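Toll-like receptor 13 (PDB 4Z0C) recognises and binds bacterial 23S rRNA through its leucine-rich-repeat ectodomain and signals via MYD88 and TRAF6 to activate NF-kappa-B in innate immunity. Local coordinates at residues S101-S106 against F126-K131; T438-T443 against I462-S467; N482-F487 against L501-N506. All blocks are in the same frame, centred on the assembly; numbering follows the deposited sequence.

Contact 1: residues S101-S106 against F126-K131; sequences SFEGLS and FTPLIK
P128 sits against the turn made by F102 to L105, and its ring can be followed atom by atom. CB of P128 lies 3.4 Å from the carbonyl O of F102 and also comes near CA of E103. CG of P128, the next atom, keeps within reach of that carbonyl and meets the carboxylate of E103, with OE1 of E103 at 3.5 Å. The E103 chain bends at chi2 (78°), which turns a side chain that sets out away from the neighbouring loop back across the proline ring. Both segments are turns on the outer, convex side of a leucine-rich-repeat solenoid, at equivalent places in consecutive coils: a type II turn in 101-106, a type I turn in 126-131. Beneath them the apolar side chains pack into the interior. CD2 of L129 touches CB of L105, at 3.7 Å, and, slightly farther off, CB of F102. The side chains of F102 and F126 lie side by side, their rings oblique at 51°, touching through CE2 of F102 and CE1 of F126 at 3.9 Å. At the surface end a water links the two backbones, donating to O of L105 and accepting from N of K131 at 2.7 Å.

Contact 2: residues T438-T443 against I462-S467; sequences TLNHGT and ILEPNS
T438 begins the first segment beside I462, the two side chains lying alongside each other on the same face of a short parallel strand pair. The backbone bonds of this pair belong to L439: its N donates to O of I462 at 3.1 Å, and its O receives N of E464. L439 points to the other face, where its CD2 meets CD2 of L463 at 3.5 Å and its CB lies close to OG of S467. That hydroxyl serves its own turn, donating to O of E464. L463 also packs on L491 of the following repeat.

Strands 438-439 and 462-463 come from LRR 17 and LRR 18, and each runs into a type II turn, the pair repeating the same backbone course one coil further along the solenoid. ND2 of N440 donates to OE1 of E464 at 2.8 Å, in the plane of the amide but from above that of the carboxylate, the two planes being 68° apart. H441 grips the other oxygen twice. Its backbone N reaches OE2 from above the carboxylate, whereas ND1 of H441, 3.1 Å from OE2 of E464, arrives nearly in line with the C-O bond and within the plane of the imidazole. With CG between the backbone N and the carbonyl carbon (chi1 71°), the turn of the ring about chi2 brings ND1 to the glutamate. Three N-H groups thus hold one carboxylate, which probably favours its ionised form. G442 gives its N to O of N466 at 3.0 Å, while OG1 of T443 closes its own turn on O of N440.

Contact 3: residues N482-F487 against L501-N506; sequences NSLSYF and LKLGFN
The backbones of 482-487 and 501-506 come nearest at S483 and N506, whose CA atoms are 4.9 Å apart, and a hydrogen bond from N of L484 to OD1 of N506, at 2.9 Å, joins the segments. The bond is fairly straight (158° at the hydrogen), its donor tilted moderately from the plane of the amide carbonyl. OD1 of N506 is pressed into the bend of the preceding coil, lying 3.1 Å from CB of N482 and 3.3 Å from CG of L484. ND2 of N506 bridges two coils, donating at 3.1 Å to O of L503 in its own, from above that carbonyl plane, and to O of L479 in the one before. With both ends engaged, the rotation of the amide is fixed and its buried polar atoms are satisfied. N506 reaches this place with CG anti to its own carbonyl carbon (chi1 -82°), its side chain running alongside that of L484.

L503 meets two partners with its two methyl groups. CD2 of L503 lies 4.2 Å from CD1 of L484, and CD1 of L503 meets CE1 of F487 at 3.9 Å, although the F487 ring is poorly ordered. N482 repeats the part of N506 one coil earlier, its OD1 taking N of L460 and its ND2 donating to O of L479 and L455. Such stacked asparagines, each bonded to the backbone of the coil before it, form the asparagine ladder of leucine-rich-repeat proteins, here just behind the RNA-binding surface, where F505 packs on a sugar and K502 on a guanine base.

In the fold
All three contacts join consecutive coils of one leucine-rich-repeat solenoid, contacts 1 and 2 on the outer side, contact 3 reaching toward the RNA-facing side, and at different points along its arc. Contact 1, in the early repeats, lies across the chain's centre from the other two; its centre is 64 Å from that of contact 2 and 55 Å from that of contact 3. Contacts 2 and 3 are neighbours, with centres 14 Å apart, and they meet directly where CG of L463 packs on CD2 of L484 at 3.6 Å. The bound RNA ranks them: its nearest atoms are about 4 Å from contact 3, about 15 Å from contact 2 and about 20 Å from contact 1.

Contact 1: residues S101-S106 against F126-K131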
ATOM      1  N   SER A 101     -11.656  34.118  37.672  1.00 47.36           N
ATOM      2  CA  SER A 101     -10.903  34.633  36.526  1.00 37.11           C
ATOM      3  C   SER A 101     -11.710  35.072  35.290  1.00 32.73           C
ATOM      4  O   SER A 101     -11.132  35.490  34.294  1.00 37.97           O
ATOM      5  CB  SER A 101      -9.887  33.572  36.103  1.00 45.35           C
ATOM      6  OG  SER A 101      -9.313  32.930  37.231  1.00 51.53           O
ATOM      7  N   PHE A 102     -13.030  35.048  35.378  1.00 37.57           N
ATOM      8  CA  PHE A 102     -13.905  35.226  34.212  1.00 38.46           C
ATOM      9  C   PHE A 102     -14.565  36.579  33.933  1.00 47.87           C
ATOM     10  O   PHE A 102     -15.506  36.640  33.139  1.00 47.54           O
ATOM     11  CB  PHE A 102     -14.950  34.109  34.219  1.00 37.65           C
ATOM     12  CG  PHE A 102     -14.338  32.748  34.309  1.00 42.62           C
ATOM     13  CD1 PHE A 102     -13.766  32.158  33.185  1.00 37.84           C
ATOM     14  CD2 PHE A 102     -14.225  32.108  35.531  1.00 39.19           C
ATOM     15  CE1 PHE A 102     -13.174  30.917  33.268  1.00 39.74           C
ATOM     16  CE2 PHE A 102     -13.625  30.868  35.615  1.00 44.72           C
ATOM     17  CZ  PHE A 102     -13.097  30.272  34.480  1.00 40.52           C
ATOM     18  N   GLU A 103     -14.109  37.650  34.576  1.00 53.00           N
ATOM     19  CA  GLU A 103     -14.706  38.956  34.312  1.00 55.35           C
ATOM     20  C   GLU A 103     -14.466  39.394  32.857  1.00 49.02           C
ATOM     21  O   GLU A 103     -13.382  39.227  32.306  1.00 39.90           O
ATOM     22  CB  GLU A 103     -14.177  40.013  35.289  1.00 58.33           C
ATOM     23  CG  GLU A 103     -15.173  41.149  35.576  1.00 70.57           C
ATOM     24  CD  GLU A 103     -16.284  40.773  36.577  1.00 71.69           C
ATOM     25  OE1 GLU A 103     -16.010  40.035  37.551  1.00 74.95           O
ATOM     26  OE2 GLU A 103     -17.436  41.225  36.385  1.00 63.88           O
ATOM     27  N   GLY A 104     -15.510  39.941  32.246  1.00 49.28           N
ATOM     28  CA  GLY A 104     -15.457  40.408  30.875  1.00 37.08           C
ATOM     29  C   GLY A 104     -16.084  39.470  29.867  1.00 41.14           C
ATOM     30  O   GLY A 104     -16.374  39.856  28.735  1.00 33.86           O
ATOM     31  N   LEU A 105     -16.334  38.234  30.275  1.00 47.28           N
ATOM     32  CA  LEU A 105     -16.791  37.233  29.321  1.00 47.18           C
ATOM     33  C   LEU A 105     -18.302  37.267  29.206  1.00 43.68           C
ATOM     34  O   LEU A 105     -18.964  36.231  29.304  1.00 41.03           O
ATOM     35  CB  LEU A 105     -16.286  35.850  29.716  1.00 46.75           C
ATOM     36  CG  LEU A 105     -14.767  35.751  29.595  1.00 44.89           C
ATOM     37  CD1 LEU A 105     -14.251  34.520  30.308  1.00 41.98           C
ATOM     38  CD2 LEU A 105     -14.342  35.742  28.116  1.00 49.09           C
ATOM     39  N   SER A 106     -18.832  38.464  28.965  1.00 30.92           N
ATOM     40  CA  SER A 106     -20.273  38.699  29.090  1.00 42.65           C
ATOM     41  C   SER A 106     -21.086  38.122  27.938  1.00 44.82           C
ATOM     42  O   SER A 106     -22.318  38.103  27.995  1.00 51.94           O
ATOM     43  CB  SER A 106     -20.582  40.196  29.305  1.00 37.85           C
ATOM     44  OG  SER A 106     -20.505  40.921  28.096  1.00 44.69           O
ATOM     45  N   PHE A 126     -18.367  32.061  38.311  1.00 36.85           N
ATOM     46  CA  PHE A 126     -19.146  32.182  37.070  1.00 38.32           C
ATOM     47  C   PHE A 126     -20.115  33.374  36.982  1.00 47.07           C
ATOM     48  O   PHE A 126     -20.862  33.492  36.007  1.00 47.53           O
ATOM     49  CB  PHE A 126     -19.900  30.862  36.797  1.00 26.74           C
ATOM     50  CG  PHE A 126     -19.000  29.680  36.642  1.00 32.83           C
ATOM     51  CD1 PHE A 126     -17.764  29.809  36.011  1.00 37.66           C
ATOM     52  CD2 PHE A 126     -19.368  28.441  37.137  1.00 43.69           C
ATOM     53  CE1 PHE A 126     -16.926  28.715  35.861  1.00 37.31           C
ATOM     54  CE2 PHE A 126     -18.529  27.340  36.994  1.00 39.16           C
ATOM     55  CZ  PHE A 126     -17.309  27.482  36.356  1.00 38.04           C
ATOM     56  N   THR A 127     -20.110  34.238  37.997  1.00 48.97           N
ATOM     57  CA  THR A 127     -20.966  35.439  38.013  1.00 47.52           C
ATOM     58  C   THR A 127     -20.991  36.323  36.744  1.00 39.78           C
ATOM     59  O   THR A 127     -22.077  36.713  36.296  1.00 37.52           O
ATOM     60  CB  THR A 127     -20.684  36.323  39.257  1.00 61.95           C
ATOM     61  OG1 THR A 127     -20.873  35.544  40.449  1.00 65.33           O
ATOM     62  CG2 THR A 127     -21.635  37.502  39.287  1.00 55.01           C
ATOM     63  N   PRO A 128     -19.818  36.617  36.139  1.00 33.51           N
ATOM     64  CA  PRO A 128     -19.891  37.409  34.898  1.00 35.84           C
ATOM     65  C   PRO A 128     -20.510  36.647  33.714  1.00 48.26           C
ATOM     66  O   PRO A 128     -20.832  37.271  32.705  1.00 55.38           O
ATOM     67  CB  PRO A 128     -18.422  37.731  34.586  1.00 29.28           C
ATOM     68  CG  PRO A 128     -17.675  37.477  35.840  1.00 28.52           C
ATOM     69  CD  PRO A 128     -18.420  36.398  36.563  1.00 28.89           C
ATOM     70  N   LEU A 129     -20.701  35.336  33.843  1.00 45.97           N
ATOM     71  CA  LEU A 129     -21.112  34.519  32.705  1.00 42.93           C
ATOM     72  C   LEU A 129     -22.616  34.524  32.484  1.00 43.03           C
ATOM     73  O   LEU A 129     -23.263  33.485  32.514  1.00 44.31           O
ATOM     74  CB  LEU A 129     -20.604  33.092  32.865  1.00 43.28           C
ATOM     75  CG  LEU A 129     -19.101  33.021  33.108  1.00 41.13           C
ATOM     76  CD1 LEU A 129     -18.643  31.575  33.176  1.00 29.96           C
ATOM     77  CD2 LEU A 129     -18.337  33.812  32.048  1.00 35.28           C
ATOM     78  N   ILE A 130     -23.162  35.705  32.226  1.00 42.40           N
ATOM     79  CA  ILE A 130     -24.602  35.880  32.096  1.00 40.82           C
ATOM     80  C   ILE A 130     -25.230  35.257  30.846  1.00 44.26           C
ATOM     81  O   ILE A 130     -26.459  35.248  30.724  1.00 44.00           O
ATOM     82  CB  ILE A 130     -24.983  37.366  32.140  1.00 47.42           C
ATOM     83  CG1 ILE A 130     -24.162  38.131  31.095  1.00 42.95           C
ATOM     84  CG2 ILE A 130     -24.740  37.941  33.539  1.00 46.27           C
ATOM     85  CD1 ILE A 130     -24.794  39.402  30.649  1.00 37.52           C
ATOM     86  N   LYS A 131     -24.402  34.750  29.924  1.00 40.46           N
ATOM     87  CA  LYS A 131     -24.905  34.135  28.689  1.00 35.11           C
ATOM     88  C   LYS A 131     -24.546  32.647  28.547  1.00 39.74           C
ATOM     89  O   LYS A 131     -24.925  32.003  27.563  1.00 40.18           O
ATOM     90  CB  LYS A 131     -24.386  34.889  27.461  1.00 38.36           C
ATOM     91  CG  LYS A 131     -24.838  36.331  27.358  1.00 45.73           C
ATOM     92  CD  LYS A 131     -25.966  36.494  26.351  1.00 53.49           C
ATOM     93  CE  LYS A 131     -26.772  37.756  26.643  1.00 64.43           C
ATOM     94  NZ  LYS A 131     -26.950  38.628  25.451  1.00 67.70           N
TER
HETATM   95  O   HOH W   1     -21.770  34.669  29.418  1.00 27.58           O

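Contact 2: residues T438-T443 against I462-S467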
ATOM      1  N   THR A 438     -12.241  -8.519  -9.385  1.00 24.45           N
ATOM      2  CA  THR A 438     -12.624  -8.003 -10.696  1.00 30.62           C
ATOM      3  C   THR A 438     -14.063  -7.487 -10.697  1.00 28.26           C
ATOM      4  O   THR A 438     -14.897  -7.917  -9.905  1.00 32.90           O
ATOM      5  CB  THR A 438     -12.496  -9.045 -11.836  1.00 20.02           C
ATOM      6  OG1 THR A 438     -13.711  -9.793 -11.925  1.00 33.09           O
ATOM      7  CG2 THR A 438     -11.337  -9.976 -11.603  1.00 23.77           C
ATOM      8  N   LEU A 439     -14.338  -6.556 -11.601  1.00 27.39           N
ATOM      9  CA  LEU A 439     -15.666  -5.991 -11.757  1.00 34.90           C
ATOM     10  C   LEU A 439     -16.197  -6.444 -13.112  1.00 40.67           C
ATOM     11  O   LEU A 439     -15.562  -6.213 -14.142  1.00 37.56           O
ATOM     12  CB  LEU A 439     -15.565  -4.472 -11.702  1.00 25.54           C
ATOM     13  CG  LEU A 439     -16.608  -3.629 -10.980  1.00 33.87           C
ATOM     14  CD1 LEU A 439     -17.066  -4.232  -9.638  1.00 32.08           C
ATOM     15  CD2 LEU A 439     -16.034  -2.222 -10.778  1.00 26.73           C
ATOM     16  N   ASN A 440     -17.337  -7.127 -13.110  1.00 45.72           N
ATOM     17  CA  ASN A 440     -17.892  -7.638 -14.356  1.00 45.88           C
ATOM     18  C   ASN A 440     -18.787  -6.596 -15.010  1.00 48.83           C
ATOM     19  O   ASN A 440     -19.317  -5.714 -14.327  1.00 54.91           O
ATOM     20  CB  ASN A 440     -18.680  -8.928 -14.108  1.00 44.13           C
ATOM     21  CG  ASN A 440     -17.839 -10.010 -13.449  1.00 50.79           C
ATOM     22  OD1 ASN A 440     -18.158 -10.471 -12.348  1.00 53.02           O
ATOM     23  ND2 ASN A 440     -16.749 -10.413 -14.114  1.00 45.42           N
ATOM     24  N   HIS A 441     -18.963  -6.700 -16.324  1.00 43.91           N
ATOM     25  CA  HIS A 441     -19.837  -5.780 -17.045  1.00 48.90           C
ATOM     26  C   HIS A 441     -21.263  -5.885 -16.516  1.00 49.46           C
ATOM     27  O   HIS A 441     -21.758  -6.981 -16.206  1.00 44.36           O
ATOM     28  CB  HIS A 441     -19.834  -6.072 -18.553  1.00 54.41           C
ATOM     29  CG  HIS A 441     -20.546  -7.338 -18.927  1.00 63.26           C
ATOM     30  ND1 HIS A 441     -20.000  -8.587 -18.728  1.00 68.74           N
ATOM     31  CD2 HIS A 441     -21.768  -7.542 -19.476  1.00 67.80           C
ATOM     32  CE1 HIS A 441     -20.854  -9.509 -19.140  1.00 72.49           C
ATOM     33  NE2 HIS A 441     -21.933  -8.902 -19.598  1.00 73.65           N
ATOM     34  N   GLY A 442     -21.911  -4.730 -16.402  1.00 52.34           N
ATOM     35  CA  GLY A 442     -23.306  -4.662 -16.023  1.00 47.36           C
ATOM     36  C   GLY A 442     -23.615  -4.944 -14.568  1.00 45.96           C
ATOM     37  O   GLY A 442     -24.794  -5.054 -14.209  1.00 45.80           O
ATOM     38  N   THR A 443     -22.582  -5.061 -13.732  1.00 36.37           N
ATOM     39  CA  THR A 443     -22.793  -5.425 -12.327  1.00 36.52           C
ATOM     40  C   THR A 443     -23.768  -4.479 -11.625  1.00 30.67           C
ATOM     41  O   THR A 443     -24.546  -4.919 -10.790  1.00 28.21           O
ATOM     42  CB  THR A 443     -21.472  -5.519 -11.524  1.00 37.98           C
ATOM     43  OG1 THR A 443     -20.708  -6.635 -11.987  1.00 39.84           O
ATOM     44  CG2 THR A 443     -21.749  -5.706 -10.028  1.00 27.19           C
ATOM     45  N   ILE A 462      -8.735  -5.857 -12.379  1.00 34.13           N
ATOM     46  CA  ILE A 462      -9.393  -5.915 -13.682  1.00 39.68           C
ATOM     47  C   ILE A 462     -10.790  -5.313 -13.654  1.00 44.77           C
ATOM     48  O   ILE A 462     -11.673  -5.796 -12.944  1.00 45.48           O
ATOM     49  CB  ILE A 462      -9.511  -7.385 -14.183  1.00 48.31           C
ATOM     50  CG1 ILE A 462      -8.148  -8.077 -14.130  1.00 53.76           C
ATOM     51  CG2 ILE A 462     -10.109  -7.445 -15.581  1.00 39.87           C
ATOM     52  CD1 ILE A 462      -7.130  -7.498 -15.096  1.00 58.37           C
ATOM     53  N   LEU A 463     -10.987  -4.255 -14.433  1.00 46.70           N
ATOM     54  CA  LEU A 463     -12.307  -3.673 -14.615  1.00 31.52           C
ATOM     55  C   LEU A 463     -12.768  -3.901 -16.047  1.00 31.67           C
ATOM     56  O   LEU A 463     -12.266  -3.269 -16.969  1.00 39.96           O
ATOM     57  CB  LEU A 463     -12.295  -2.179 -14.290  1.00 32.90           C
ATOM     58  CG  LEU A 463     -11.847  -1.713 -12.904  1.00 30.68           C
ATOM     59  CD1 LEU A 463     -12.001  -0.216 -12.777  1.00 33.04           C
ATOM     60  CD2 LEU A 463     -12.662  -2.379 -11.852  1.00 34.78           C
ATOM     61  N   GLU A 464     -13.705  -4.824 -16.231  1.00 42.76           N
ATOM     62  CA  GLU A 464     -14.282  -5.083 -17.544  1.00 42.29           C
ATOM     63  C   GLU A 464     -14.862  -3.801 -18.132  1.00 48.77           C
ATOM     64  O   GLU A 464     -15.257  -2.894 -17.403  1.00 53.96           O
ATOM     65  CB  GLU A 464     -15.369  -6.163 -17.456  1.00 38.00           C
ATOM     66  CG  GLU A 464     -14.837  -7.580 -17.247  1.00 42.76           C
ATOM     67  CD  GLU A 464     -15.926  -8.678 -17.352  1.00 66.24           C
ATOM     68  OE1 GLU A 464     -15.784  -9.732 -16.689  1.00 57.20           O
ATOM     69  OE2 GLU A 464     -16.923  -8.496 -18.089  1.00 68.45           O
ATOM     70  N   PRO A 465     -14.880  -3.704 -19.463  1.00 54.25           N
ATOM     71  CA  PRO A 465     -15.553  -2.589 -20.132  1.00 48.48           C
ATOM     72  C   PRO A 465     -17.015  -2.603 -19.742  1.00 44.55           C
ATOM     73  O   PRO A 465     -17.549  -3.689 -19.538  1.00 47.31           O
ATOM     74  CB  PRO A 465     -15.417  -2.940 -21.615  1.00 51.11           C
ATOM     75  CG  PRO A 465     -14.236  -3.860 -21.683  1.00 48.36           C
ATOM     76  CD  PRO A 465     -14.244  -4.633 -20.416  1.00 52.66           C
ATOM     77  N   ASN A 466     -17.641  -1.434 -19.638  1.00 46.84           N
ATOM     78  CA  ASN A 466     -19.041  -1.330 -19.216  1.00 49.45           C
ATOM     79  C   ASN A 466     -19.328  -1.882 -17.806  1.00 43.72           C
ATOM     80  O   ASN A 466     -20.452  -2.298 -17.514  1.00 37.27           O
ATOM     81  CB  ASN A 466     -19.974  -1.981 -20.250  1.00 54.12           C
ATOM     82  CG  ASN A 466     -19.833  -1.370 -21.633  1.00 63.40           C
ATOM     83  OD1 ASN A 466     -19.652  -0.161 -21.776  1.00 66.72           O
ATOM     84  ND2 ASN A 466     -19.895  -2.213 -22.661  1.00 64.48           N
ATOM     85  N   SER A 467     -18.308  -1.897 -16.949  1.00 39.81           N
ATOM     86  CA  SER A 467     -18.490  -2.259 -15.543  1.00 38.76           C
ATOM     87  C   SER A 467     -19.509  -1.342 -14.877  1.00 37.92           C
ATOM     88  O   SER A 467     -20.270  -1.768 -14.018  1.00 42.08           O
ATOM     89  CB  SER A 467     -17.169  -2.140 -14.785  1.00 40.28           C
ATOM     90  OG  SER A 467     -16.383  -3.302 -14.934  1.00 51.74           O
TER

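Contact 3: residues N482-F487 against L501-N506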
ATOM      1  N   ASN A 482      -6.875   0.249  -4.401  1.00 20.80           N
ATOM      2  CA  ASN A 482      -6.951  -0.989  -5.142  1.00 16.32           C
ATOM      3  C   ASN A 482      -5.651  -1.223  -5.870  1.00 19.34           C
ATOM      4  O   ASN A 482      -4.611  -0.735  -5.432  1.00 23.64           O
ATOM      5  CB  ASN A 482      -8.144  -0.991  -6.089  1.00 20.98           C
ATOM      6  CG  ASN A 482      -9.450  -1.234  -5.362  1.00 31.10           C
ATOM      7  OD1 ASN A 482      -9.751  -2.368  -4.984  1.00 32.41           O
ATOM      8  ND2 ASN A 482     -10.224  -0.176  -5.154  1.00 18.30           N
ATOM      9  N   SER A 483      -5.702  -1.992  -6.956  1.00 23.58           N
ATOM     10  CA  SER A 483      -4.502  -2.312  -7.730  1.00 25.07           C
ATOM     11  C   SER A 483      -4.704  -2.013  -9.206  1.00 24.97           C
ATOM     12  O   SER A 483      -4.117  -2.671 -10.075  1.00 31.29           O
ATOM     13  CB  SER A 483      -4.118  -3.791  -7.552  1.00 28.26           C
ATOM     14  OG  SER A 483      -3.655  -4.043  -6.235  1.00 29.46           O
ATOM     15  N   LEU A 484      -5.525  -1.010  -9.489  1.00 21.69           N
ATOM     16  CA  LEU A 484      -5.807  -0.623 -10.867  1.00 25.13           C
ATOM     17  C   LEU A 484      -4.545  -0.013 -11.463  1.00 25.51           C
ATOM     18  O   LEU A 484      -3.809   0.675 -10.757  1.00 27.75           O
ATOM     19  CB  LEU A 484      -6.967   0.373 -10.902  1.00 27.43           C
ATOM     20  CG  LEU A 484      -8.190  -0.149 -10.137  1.00 26.89           C
ATOM     21  CD1 LEU A 484      -9.164   0.964  -9.841  1.00 26.18           C
ATOM     22  CD2 LEU A 484      -8.888  -1.309 -10.885  1.00 20.03           C
ATOM     23  N   SER A 485      -4.297  -0.280 -12.749  1.00 25.43           N
ATOM     24  CA  SER A 485      -3.114   0.230 -13.449  1.00 32.19           C
ATOM     25  C   SER A 485      -3.437   0.892 -14.799  1.00 39.48           C
ATOM     26  O   SER A 485      -3.004   2.001 -15.049  1.00 54.62           O
ATOM     27  CB  SER A 485      -2.049  -0.855 -13.602  1.00 26.24           C
ATOM     28  OG  SER A 485      -2.623  -2.060 -14.065  1.00 35.29           O
ATOM     29  N   TYR A 486      -4.143   0.213 -15.690  1.00 40.03           N
ATOM     30  CA  TYR A 486      -4.500   0.830 -16.970  1.00 39.76           C
ATOM     31  C   TYR A 486      -6.010   0.976 -17.110  1.00 42.99           C
ATOM     32  O   TYR A 486      -6.764   0.311 -16.401  1.00 52.48           O
ATOM     33  CB  TYR A 486      -3.939   0.024 -18.148  1.00 41.80           C
ATOM     34  CG  TYR A 486      -4.660  -1.281 -18.415  1.00 51.67           C
ATOM     35  CD1 TYR A 486      -5.790  -1.322 -19.227  1.00 58.78           C
ATOM     36  CD2 TYR A 486      -4.198  -2.475 -17.877  1.00 61.28           C
ATOM     37  CE1 TYR A 486      -6.452  -2.513 -19.479  1.00 69.42           C
ATOM     38  CE2 TYR A 486      -4.848  -3.674 -18.126  1.00 69.50           C
ATOM     39  CZ  TYR A 486      -5.976  -3.686 -18.926  1.00 72.62           C
ATOM     40  OH  TYR A 486      -6.630  -4.871 -19.170  1.00 74.88           O
ATOM     41  N   PHE A 487      -6.450   1.822 -18.042  1.00 49.36           N
ATOM     42  CA  PHE A 487      -7.880   2.065 -18.247  1.00 61.12           C
ATOM     43  C   PHE A 487      -8.358   1.592 -19.617  1.00 57.84           C
ATOM     44  O   PHE A 487      -7.800   1.975 -20.636  1.00 59.93           O
ATOM     45  CB  PHE A 487      -8.180   3.563 -18.142  1.00 69.85           C
ATOM     46  CG  PHE A 487      -7.628   4.222 -16.908  1.00 70.06           C
ATOM     47  CD1 PHE A 487      -8.283   4.114 -15.693  1.00 63.08           C
ATOM     48  CD2 PHE A 487      -6.438   4.942 -16.967  1.00 71.64           C
ATOM     49  CE1 PHE A 487      -7.779   4.730 -14.563  1.00 60.25           C
ATOM     50  CE2 PHE A 487      -5.925   5.556 -15.838  1.00 68.09           C
ATOM     51  CZ  PHE A 487      -6.599   5.449 -14.631  1.00 61.80           C
ATOM     52  N   LEU A 501     -14.339  11.592  -8.757  1.00 24.51           N
ATOM     53  CA  LEU A 501     -13.712  10.309  -9.040  1.00 21.95           C
ATOM     54  C   LEU A 501     -12.410  10.178  -8.255  1.00 24.28           C
ATOM     55  O   LEU A 501     -11.496  10.976  -8.413  1.00 26.39           O
ATOM     56  CB  LEU A 501     -13.473  10.139 -10.538  1.00 17.54           C
ATOM     57  CG  LEU A 501     -12.690   8.896 -10.972  1.00 16.65           C
ATOM     58  CD1 LEU A 501     -13.439   7.615 -10.623  1.00 14.55           C
ATOM     59  CD2 LEU A 501     -12.380   8.943 -12.482  1.00 19.10           C
ATOM     60  N   LYS A 502     -12.342   9.160  -7.406  1.00 29.57           N
ATOM     61  CA  LYS A 502     -11.211   8.974  -6.506  1.00 24.13           C
ATOM     62  C   LYS A 502     -10.408   7.716  -6.847  1.00 19.59           C
ATOM     63  O   LYS A 502     -10.883   6.603  -6.668  1.00 17.74           O
ATOM     64  CB  LYS A 502     -11.722   8.882  -5.083  1.00 18.06           C
ATOM     65  CG  LYS A 502     -12.542  10.111  -4.648  1.00 21.21           C
ATOM     66  CD  LYS A 502     -12.977   9.976  -3.222  1.00 22.36           C
ATOM     67  CE  LYS A 502     -13.700  11.224  -2.764  1.00 43.73           C
ATOM     68  NZ  LYS A 502     -14.074  11.143  -1.323  1.00 52.61           N
ATOM     69  N   LEU A 503      -9.185   7.903  -7.319  1.00 19.05           N
ATOM     70  CA  LEU A 503      -8.380   6.796  -7.817  1.00 18.16           C
ATOM     71  C   LEU A 503      -7.018   6.759  -7.145  1.00 18.46           C
ATOM     72  O   LEU A 503      -6.077   6.182  -7.670  1.00 27.49           O
ATOM     73  CB  LEU A 503      -8.200   6.925  -9.320  1.00 15.00           C
ATOM     74  CG  LEU A 503      -9.382   6.556 -10.214  1.00 27.52           C
ATOM     75  CD1 LEU A 503      -9.068   6.980 -11.652  1.00 28.33           C
ATOM     76  CD2 LEU A 503      -9.679   5.079 -10.160  1.00 31.87           C
ATOM     77  N   GLY A 504      -6.901   7.416  -6.004  1.00 16.83           N
ATOM     78  CA  GLY A 504      -5.624   7.492  -5.321  1.00 17.39           C
ATOM     79  C   GLY A 504      -5.204   6.140  -4.791  1.00 26.56           C
ATOM     80  O   GLY A 504      -6.033   5.265  -4.631  1.00 22.91           O
ATOM     81  N   PHE A 505      -3.911   5.972  -4.535  1.00 31.95           N
ATOM     82  CA  PHE A 505      -3.375   4.740  -3.957  1.00 23.34           C
ATOM     83  C   PHE A 505      -3.732   3.482  -4.732  1.00 22.28           C
ATOM     84  O   PHE A 505      -4.096   2.460  -4.159  1.00 22.61           O
ATOM     85  CB  PHE A 505      -3.747   4.630  -2.485  1.00 27.49           C
ATOM     86  CG  PHE A 505      -3.392   5.851  -1.699  1.00 23.38           C
ATOM     87  CD1 PHE A 505      -2.138   5.978  -1.133  1.00 27.69           C
ATOM     88  CD2 PHE A 505      -4.298   6.890  -1.560  1.00 33.20           C
ATOM     89  CE1 PHE A 505      -1.792   7.120  -0.412  1.00 35.70           C
ATOM     90  CE2 PHE A 505      -3.967   8.037  -0.846  1.00 40.44           C
ATOM     91  CZ  PHE A 505      -2.706   8.153  -0.276  1.00 38.24           C
ATOM     92  N   ASN A 506      -3.628   3.585  -6.051  1.00 22.15           N
ATOM     93  CA  ASN A 506      -3.612   2.425  -6.922  1.00 18.91           C
ATOM     94  C   ASN A 506      -2.211   2.189  -7.517  1.00 25.00           C
ATOM     95  O   ASN A 506      -1.200   2.455  -6.859  1.00 22.77           O
ATOM     96  CB  ASN A 506      -4.667   2.588  -8.012  1.00 16.25           C
ATOM     97  CG  ASN A 506      -6.042   2.210  -7.533  1.00 26.49           C
ATOM     98  OD1 ASN A 506      -6.416   1.042  -7.575  1.00 25.90           O
ATOM     99  ND2 ASN A 506      -6.797   3.189  -7.045  1.00 24.72           N
TER